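Local coordinates for Non-sulfated chondroitin lyase E66 (Autographa californica nucleopolyhedrovirus, PDB 3VSN), which cleaves non-sulfated chondroitin as a lyase of the viral envelope and is essential for oral infectivity, perhaps by digesting the chondroitin sulfate barrier of the host midgut, at residues 140-145 / 189-194. Sequence-based numbering, arbitrary orientation.
Sequences FTITMP and AGNSMR
Ile-142 meets Arg-194 and Asn-191 with both its methyls, CG2 and CD1. CG2 sits over the centre of one guanidinium face, 3.5 Å from Arg-194 CZ, and the two side chains cross at about a right angle. Bends at chi2 (-71°) and chi3 (-70°) turn the guanidinium back over this methyl. Arg-194 CB and CG also lie near CG2. Ile-142 CD1 reaches Asn-191, 3.6 Å from its backbone O and 3.9 Å from its CB.

The polar link runs through one water. It accepts from Arg-194 NH2 at 2.9 Å and lies 2.7 Å from Thr-143 OG1. Salt bridges from NE to Glu-146 and from NH1 to Glu-51 also hold the guanidinium, and probably fix its plane against the methyl.

Within segment 189-194, Ala-189 O takes two bonds, from Met-193 N and from Ser-192 OG (2.9 Å).

Asn-191 is a catalytic proton acceptor, and its side chain is about 8 Å from that of Tyr-254, the proton donor. The contact thus packs helix 138-154 beside the N-terminal part of helix 189-205, which carries the catalytic Asn-191, in the alpha/alpha-toroid domain of a family 8-like polysaccharide lyase.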
ATOM      1  N   PHE A 140     -18.000   0.803  21.685  1.00 22.07           N
ATOM      2  CA  PHE A 140     -19.159   0.052  22.165  1.00 21.85           C
ATOM      3  C   PHE A 140     -19.756  -0.839  21.075  1.00 21.34           C
ATOM      4  O   PHE A 140     -20.198  -1.956  21.352  1.00 21.02           O
ATOM      5  CB  PHE A 140     -20.219   1.001  22.739  1.00 22.42           C
ATOM      6  CG  PHE A 140     -19.720   1.838  23.882  1.00 22.89           C
ATOM      7  CD1 PHE A 140     -19.590   1.293  25.156  1.00 23.38           C
ATOM      8  CD2 PHE A 140     -19.363   3.168  23.684  1.00 23.03           C
ATOM      9  CE1 PHE A 140     -19.117   2.061  26.213  1.00 23.68           C
ATOM     10  CE2 PHE A 140     -18.894   3.941  24.735  1.00 23.38           C
ATOM     11  CZ  PHE A 140     -18.769   3.387  26.001  1.00 23.48           C
ATOM     12  N   THR A 141     -19.753  -0.341  19.841  1.00 20.71           N
ATOM     13  CA  THR A 141     -20.332  -1.039  18.694  1.00 20.31           C
ATOM     14  C   THR A 141     -19.324  -1.957  17.991  1.00 19.95           C
ATOM     15  O   THR A 141     -19.676  -3.052  17.532  1.00 19.61           O
ATOM     16  CB  THR A 141     -20.895  -0.017  17.680  1.00 20.29           C
ATOM     17  OG1 THR A 141     -22.004   0.672  18.266  1.00 20.47           O
ATOM     18  CG2 THR A 141     -21.349  -0.689  16.402  1.00 20.24           C
ATOM     19  N   ILE A 142     -18.075  -1.504  17.909  1.00 19.77           N
ATOM     20  CA  ILE A 142     -17.051  -2.187  17.117  1.00 19.71           C
ATOM     21  C   ILE A 142     -16.190  -3.106  17.979  1.00 19.52           C
ATOM     22  O   ILE A 142     -16.203  -4.323  17.794  1.00 19.73           O
ATOM     23  CB  ILE A 142     -16.173  -1.182  16.322  1.00 19.95           C
ATOM     24  CG1 ILE A 142     -17.037  -0.286  15.417  1.00 20.14           C
ATOM     25  CG2 ILE A 142     -15.091  -1.899  15.514  1.00 20.04           C
ATOM     26  CD1 ILE A 142     -17.928  -1.025  14.432  1.00 19.97           C
ATOM     27  N   THR A 143     -15.465  -2.523  18.929  1.00 19.38           N
ATOM     28  CA  THR A 143     -14.468  -3.265  19.701  1.00 19.44           C
ATOM     29  C   THR A 143     -15.075  -4.176  20.772  1.00 19.02           C
ATOM     30  O   THR A 143     -14.649  -5.322  20.929  1.00 18.63           O
ATOM     31  CB  THR A 143     -13.435  -2.317  20.335  1.00 19.77           C
ATOM     32  OG1 THR A 143     -13.103  -1.284  19.398  1.00 20.32           O
ATOM     33  CG2 THR A 143     -12.167  -3.074  20.705  1.00 19.94           C
ATOM     34  N   MET A 144     -16.069  -3.675  21.497  1.00 18.69           N
ATOM     35  CA  MET A 144     -16.662  -4.439  22.599  1.00 18.64           C
ATOM     36  C   MET A 144     -17.282  -5.788  22.192  1.00 18.05           C
ATOM     37  O   MET A 144     -17.028  -6.790  22.856  1.00 18.16           O
ATOM     38  CB  MET A 144     -17.664  -3.591  23.386  1.00 18.89           C
ATOM     39  CG  MET A 144     -18.122  -4.231  24.690  1.00 19.24           C
ATOM     40  SD  MET A 144     -19.426  -3.269  25.474  1.00 19.80           S
ATOM     41  CE  MET A 144     -20.816  -3.623  24.397  1.00 19.49           C
ATOM     42  N   PRO A 145     -18.086  -5.829  21.105  1.00 17.89           N
ATOM     43  CA  PRO A 145     -18.616  -7.136  20.701  1.00 17.53           C
ATOM     44  C   PRO A 145     -17.524  -8.159  20.367  1.00 17.38           C
ATOM     45  O   PRO A 145     -17.716  -9.355  20.591  1.00 16.72           O
ATOM     46  CB  PRO A 145     -19.456  -6.802  19.468  1.00 17.74           C
ATOM     47  CG  PRO A 145     -19.894  -5.396  19.706  1.00 17.87           C
ATOM     48  CD  PRO A 145     -18.676  -4.742  20.300  1.00 17.91           C
ATOM     49  N   ALA A 189     -20.446  -0.167   5.493  1.00 21.30           N
ATOM     50  CA  ALA A 189     -19.026  -0.168   5.122  1.00 20.81           C
ATOM     51  C   ALA A 189     -18.124  -0.877   6.141  1.00 20.21           C
ATOM     52  O   ALA A 189     -18.432  -1.994   6.562  1.00 19.76           O
ATOM     53  CB  ALA A 189     -18.549   1.258   4.847  1.00 20.49           C
ATOM     54  N   GLY A 190     -17.025  -0.227   6.527  1.00 19.97           N
ATOM     55  CA  GLY A 190     -16.031  -0.811   7.438  1.00 20.17           C
ATOM     56  C   GLY A 190     -16.593  -1.202   8.794  1.00 20.18           C
ATOM     57  O   GLY A 190     -16.270  -2.270   9.326  1.00 19.80           O
ATOM     58  N   ASN A 191     -17.434  -0.329   9.351  1.00 20.26           N
ATOM     59  CA  ASN A 191     -18.119  -0.594  10.615  1.00 20.09           C
ATOM     60  C   ASN A 191     -18.937  -1.882  10.560  1.00 19.75           C
ATOM     61  O   ASN A 191     -18.833  -2.724  11.449  1.00 19.64           O
ATOM     62  CB  ASN A 191     -19.020   0.583  11.008  1.00 20.39           C
ATOM     63  CG  ASN A 191     -18.243   1.852  11.328  1.00 21.04           C
ATOM     64  OD1 ASN A 191     -17.082   1.812  11.740  1.00 21.50           O
ATOM     65  ND2 ASN A 191     -18.890   2.994  11.142  1.00 21.23           N
ATOM     66  N   SER A 192     -19.734  -2.037   9.503  1.00 19.65           N
ATOM     67  CA  SER A 192     -20.605  -3.206   9.355  1.00 19.25           C
ATOM     68  C   SER A 192     -19.813  -4.501   9.171  1.00 19.07           C
ATOM     69  O   SER A 192     -20.226  -5.556   9.649  1.00 18.65           O
ATOM     70  CB  SER A 192     -21.621  -3.006   8.221  1.00 19.43           C
ATOM     71  OG  SER A 192     -21.052  -3.235   6.942  1.00 19.21           O
ATOM     72  N   MET A 193     -18.668  -4.416   8.496  1.00 18.73           N
ATOM     73  CA  MET A 193     -17.810  -5.589   8.313  1.00 18.85           C
ATOM     74  C   MET A 193     -17.277  -6.126   9.643  1.00 18.18           C
ATOM     75  O   MET A 193     -17.190  -7.339   9.833  1.00 18.00           O
ATOM     76  CB  MET A 193     -16.671  -5.290   7.332  1.00 19.51           C
ATOM     77  CG  MET A 193     -17.153  -5.091   5.902  1.00 20.25           C
ATOM     78  SD  MET A 193     -15.822  -5.022   4.688  1.00 21.56           S
ATOM     79  CE  MET A 193     -15.373  -3.295   4.771  1.00 21.01           C
ATOM     80  N   ARG A 194     -16.937  -5.218  10.556  1.00 17.90           N
ATOM     81  CA  ARG A 194     -16.517  -5.578  11.911  1.00 18.01           C
ATOM     82  C   ARG A 194     -17.669  -6.214  12.689  1.00 17.90           C
ATOM     83  O   ARG A 194     -17.515  -7.294  13.256  1.00 17.73           O
ATOM     84  CB  ARG A 194     -16.000  -4.348  12.671  1.00 17.94           C
ATOM     85  CG  ARG A 194     -14.764  -3.684  12.072  1.00 18.37           C
ATOM     86  CD  ARG A 194     -13.500  -4.524  12.233  1.00 18.29           C
ATOM     87  NE  ARG A 194     -13.038  -4.603  13.622  1.00 18.45           N
ATOM     88  CZ  ARG A 194     -12.320  -3.664  14.235  1.00 18.50           C
ATOM     89  NH1 ARG A 194     -11.976  -2.555  13.592  1.00 18.81           N
ATOM     90  NH2 ARG A 194     -11.946  -3.832  15.495  1.00 18.47           N
TER
HETATM   91  O   HOH W   1     -11.384  -1.572  17.295  1.00 20.31           O